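Local coordinates for protein CalS11 (Micromonospora echinospora, PDB 3TOS) that probably transfers a methyl group to a hydroxyl oxygen of a calicheamicin intermediate, with S-adenosylmethionine as the likely donor, at residues 110-115 and 189-194. Numbering follows the deposited sequence. Where two conformers were deposited one is given.
Sequences TGFPDV and DLDLYE. With SAH (S-adenosyl-L-homocysteine), chain O.
Phe112 and Leu192 close one side of the S-adenosyl-L-homocysteine pocket in a Rossmann-like methyltransferase domain. The loops that meet here follow the parallel strands 103-107 and 183-188. CG of Leu192 lies over one face of the Phe112 ring. Leu192 CG sits 4.1 Å from the centroid of the Phe112 ring, 21° off the normal, as a CH-pi contact displaced toward the rim. CG of Leu192 stands anti to the carbonyl carbon (chi1 -56°), which points the methyl groups at the 110-115 loop. Leu192 CD1 reaches Phe112 CD1 at 3.4 Å. Leu192 CD2 has Val115 CG1 as its nearest partner across the contact.

Two groups meet the edge of the Phe112 ring. Asp191 OD2 lies near the ring plane, 3.8 Å from Phe112 CZ, with the carboxylate turned 86° from the ring. C8 of the ligand also lies in plane, 3.5 Å from Phe112 CD1. The ligand and the Asp191 carboxylate thus meet separate parts of the same rim. The carboxylate lies close to the bound glutamate. Phe130 meets Phe112 with its ring nearly perpendicular.

Leu190 CD2 packs on C4 of the adenine. Pro113 also borders the adenine in one of its two conformers. At the other end of the ligand, its amino N donates a 2.7 Å hydrogen bond to Asp189 OD2.

Leu192 is the N-cap residue of helix 193-203. In the first turn of that helix, Glu194 forms a salt bridge with Arg168, as does Asp114 in one of its two conformers. One water donates to Glu194 OE2 and, weakly, to Val115 O.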
loop_
_atom_site.group_PDB
_atom_site.type_symbol
_atom_site.label_atom_id
_atom_site.label_comp_id
_atom_site.label_asym_id
_atom_site.label_seq_id
_atom_site.Cartn_x
_atom_site.Cartn_y
_atom_site.Cartn_z
ATOM N N THR B 110 -25.764 -29.865 30.593
ATOM C CA THR B 110 -25.623 -30.595 31.866
ATOM C C THR B 110 -24.156 -30.857 32.158
ATOM O O THR B 110 -23.789 -31.749 32.951
ATOM C CB THR B 110 -26.393 -31.942 31.830
ATOM O OG1 THR B 110 -25.918 -32.725 30.734
ATOM C CG2 THR B 110 -27.870 -31.705 31.608
ATOM N N GLY B 111 -23.289 -30.084 31.531
ATOM C CA GLY B 111 -21.873 -30.252 31.832
ATOM C C GLY B 111 -21.192 -31.320 31.017
ATOM O O GLY B 111 -21.820 -31.997 30.198
ATOM N N PHE B 112 -19.906 -31.520 31.250
ATOM C CA PHE B 112 -19.212 -32.558 30.484
ATOM C C PHE B 112 -19.917 -33.912 30.586
ATOM O O PHE B 112 -20.230 -34.362 31.691
ATOM C CB PHE B 112 -17.781 -32.775 31.051
ATOM C CG PHE B 112 -16.846 -31.621 30.902
ATOM C CD1 PHE B 112 -16.868 -30.770 29.811
ATOM C CD2 PHE B 112 -15.841 -31.450 31.860
ATOM C CE1 PHE B 112 -15.973 -29.711 29.702
ATOM C CE2 PHE B 112 -14.911 -30.394 31.742
ATOM C CZ PHE B 112 -14.979 -29.530 30.658
ATOM N N PRO B 113 -20.177 -34.608 29.460
ATOM C CA PRO B 113 -20.910 -35.889 29.590
ATOM C C PRO B 113 -20.029 -37.105 29.910
ATOM O O PRO B 113 -20.528 -38.123 30.420
ATOM C CB PRO B 113 -21.534 -36.075 28.201
ATOM C CG PRO B 113 -20.506 -35.418 27.289
ATOM C CD PRO B 113 -20.002 -34.204 28.043
ATOM N N ASP B 114 -18.741 -36.994 29.565
ATOM C CA ASP B 114 -17.717 -37.984 29.912
ATOM C C ASP B 114 -16.410 -37.268 29.727
ATOM O O ASP B 114 -16.392 -36.175 29.105
ATOM C CB ASP B 114 -17.777 -39.193 28.974
ATOM C CG ASP B 114 -17.938 -38.805 27.529
ATOM O OD1 ASP B 114 -17.147 -38.026 26.953
ATOM O OD2 ASP B 114 -18.918 -39.244 26.960
ATOM N N VAL B 115 -15.322 -37.810 30.269
ATOM C CA VAL B 115 -14.042 -37.310 29.786
ATOM C C VAL B 115 -13.080 -38.431 29.401
ATOM O O VAL B 115 -13.257 -39.583 29.792
ATOM C CB VAL B 115 -13.362 -36.351 30.829
ATOM C CG1 VAL B 115 -14.331 -35.254 31.289
ATOM C CG2 VAL B 115 -12.847 -37.116 32.052
ATOM N N ASP B 189 -15.378 -24.519 21.962
ATOM C CA ASP B 189 -15.198 -24.271 23.392
ATOM C C ASP B 189 -15.732 -25.433 24.224
ATOM O O ASP B 189 -16.411 -25.247 25.261
ATOM C CB ASP B 189 -15.893 -22.968 23.823
ATOM C CG ASP B 189 -15.358 -22.427 25.137
ATOM O OD1 ASP B 189 -14.415 -23.016 25.683
ATOM O OD2 ASP B 189 -15.897 -21.395 25.615
ATOM N N LEU B 190 -15.386 -26.653 23.803
ATOM C CA LEU B 190 -15.830 -27.856 24.526
ATOM C C LEU B 190 -14.806 -28.344 25.504
ATOM O O LEU B 190 -15.145 -29.200 26.352
ATOM C CB LEU B 190 -16.068 -29.018 23.529
ATOM C CG LEU B 190 -17.056 -28.771 22.385
ATOM C CD1 LEU B 190 -16.711 -29.739 21.238
ATOM C CD2 LEU B 190 -18.466 -29.087 22.906
ATOM N N ASP B 191 -13.558 -27.869 25.371
ATOM C CA ASP B 191 -12.409 -28.289 26.244
ATOM C C ASP B 191 -11.854 -29.683 25.985
ATOM O O ASP B 191 -10.657 -29.880 26.048
ATOM C CB ASP B 191 -12.715 -28.120 27.753
ATOM C CG ASP B 191 -13.030 -26.681 28.100
ATOM O OD1 ASP B 191 -12.248 -25.788 27.676
ATOM O OD2 ASP B 191 -14.078 -26.411 28.758
ATOM N N LEU B 192 -12.744 -30.653 25.714
ATOM C CA LEU B 192 -12.402 -32.082 25.762
ATOM C C LEU B 192 -12.011 -32.592 24.392
ATOM O O LEU B 192 -12.588 -32.186 23.348
ATOM C CB LEU B 192 -13.619 -32.880 26.229
ATOM C CG LEU B 192 -14.139 -32.394 27.583
ATOM C CD1 LEU B 192 -15.411 -33.229 27.891
ATOM C CD2 LEU B 192 -13.042 -32.674 28.664
ATOM N N TYR B 193 -11.088 -33.567 24.411
ATOM C CA TYR B 193 -10.565 -34.180 23.192
ATOM C C TYR B 193 -11.616 -34.846 22.300
ATOM O O TYR B 193 -11.717 -34.496 21.112
ATOM C CB TYR B 193 -9.517 -35.216 23.622
ATOM C CG TYR B 193 -9.175 -36.227 22.552
ATOM C CD1 TYR B 193 -8.587 -35.815 21.358
ATOM C CD2 TYR B 193 -9.386 -37.582 22.773
ATOM C CE1 TYR B 193 -8.287 -36.705 20.365
ATOM C CE2 TYR B 193 -9.120 -38.518 21.747
ATOM C CZ TYR B 193 -8.561 -38.057 20.545
ATOM O OH TYR B 193 -8.217 -38.934 19.527
ATOM N N GLU B 194 -12.382 -35.784 22.834
ATOM C CA GLU B 194 -13.265 -36.620 21.946
ATOM C C GLU B 194 -14.326 -35.802 21.185
ATOM O O GLU B 194 -14.461 -35.970 19.973
ATOM C CB GLU B 194 -13.921 -37.764 22.742
ATOM C CG GLU B 194 -12.895 -38.781 23.181
ATOM C CD GLU B 194 -13.528 -40.025 23.754
ATOM O OE1 GLU B 194 -14.703 -40.344 23.382
ATOM O OE2 GLU B 194 -12.865 -40.757 24.496
HETATM N N SAH O . -18.563 -20.762 25.739
HETATM C CA SAH O . -18.882 -20.712 27.202
HETATM C CB SAH O . -18.065 -21.694 28.025
HETATM C CG SAH O . -18.388 -23.161 27.671
HETATM S SD SAH O . -17.805 -24.231 28.971
HETATM C C SAH O . -18.568 -19.290 27.663
HETATM O O SAH O . -18.785 -18.945 28.865
HETATM O OXT SAH O . -18.210 -18.421 26.857
HETATM C "C5'" SAH O . -17.653 -25.823 28.146
HETATM C "C4'" SAH O . -19.012 -26.411 27.636
HETATM O "O4'" SAH O . -18.732 -27.511 26.758
HETATM C "C3'" SAH O . -19.799 -26.990 28.822
HETATM O "O3'" SAH O . -21.055 -26.285 28.981
HETATM C "C2'" SAH O . -19.951 -28.453 28.443
HETATM O "O2'" SAH O . -21.204 -29.057 28.827
HETATM C "C1'" SAH O . -19.793 -28.410 26.904
HETATM N N9 SAH O . -19.381 -29.721 26.347
HETATM C C8 SAH O . -18.218 -30.393 26.560
HETATM N N7 SAH O . -18.328 -31.574 25.900
HETATM C C5 SAH O . -19.532 -31.661 25.297
HETATM C C6 SAH O . -20.206 -32.661 24.461
HETATM N N6 SAH O . -19.611 -33.850 24.212
HETATM N N1 SAH O . -21.445 -32.338 24.012
HETATM C C2 SAH O . -22.035 -31.137 24.293
HETATM N N3 SAH O . -21.506 -30.200 25.110
HETATM C C4 SAH O . -20.223 -30.430 25.565
HETATM O O HOH W 1 -14.232 -41.001 27.447
#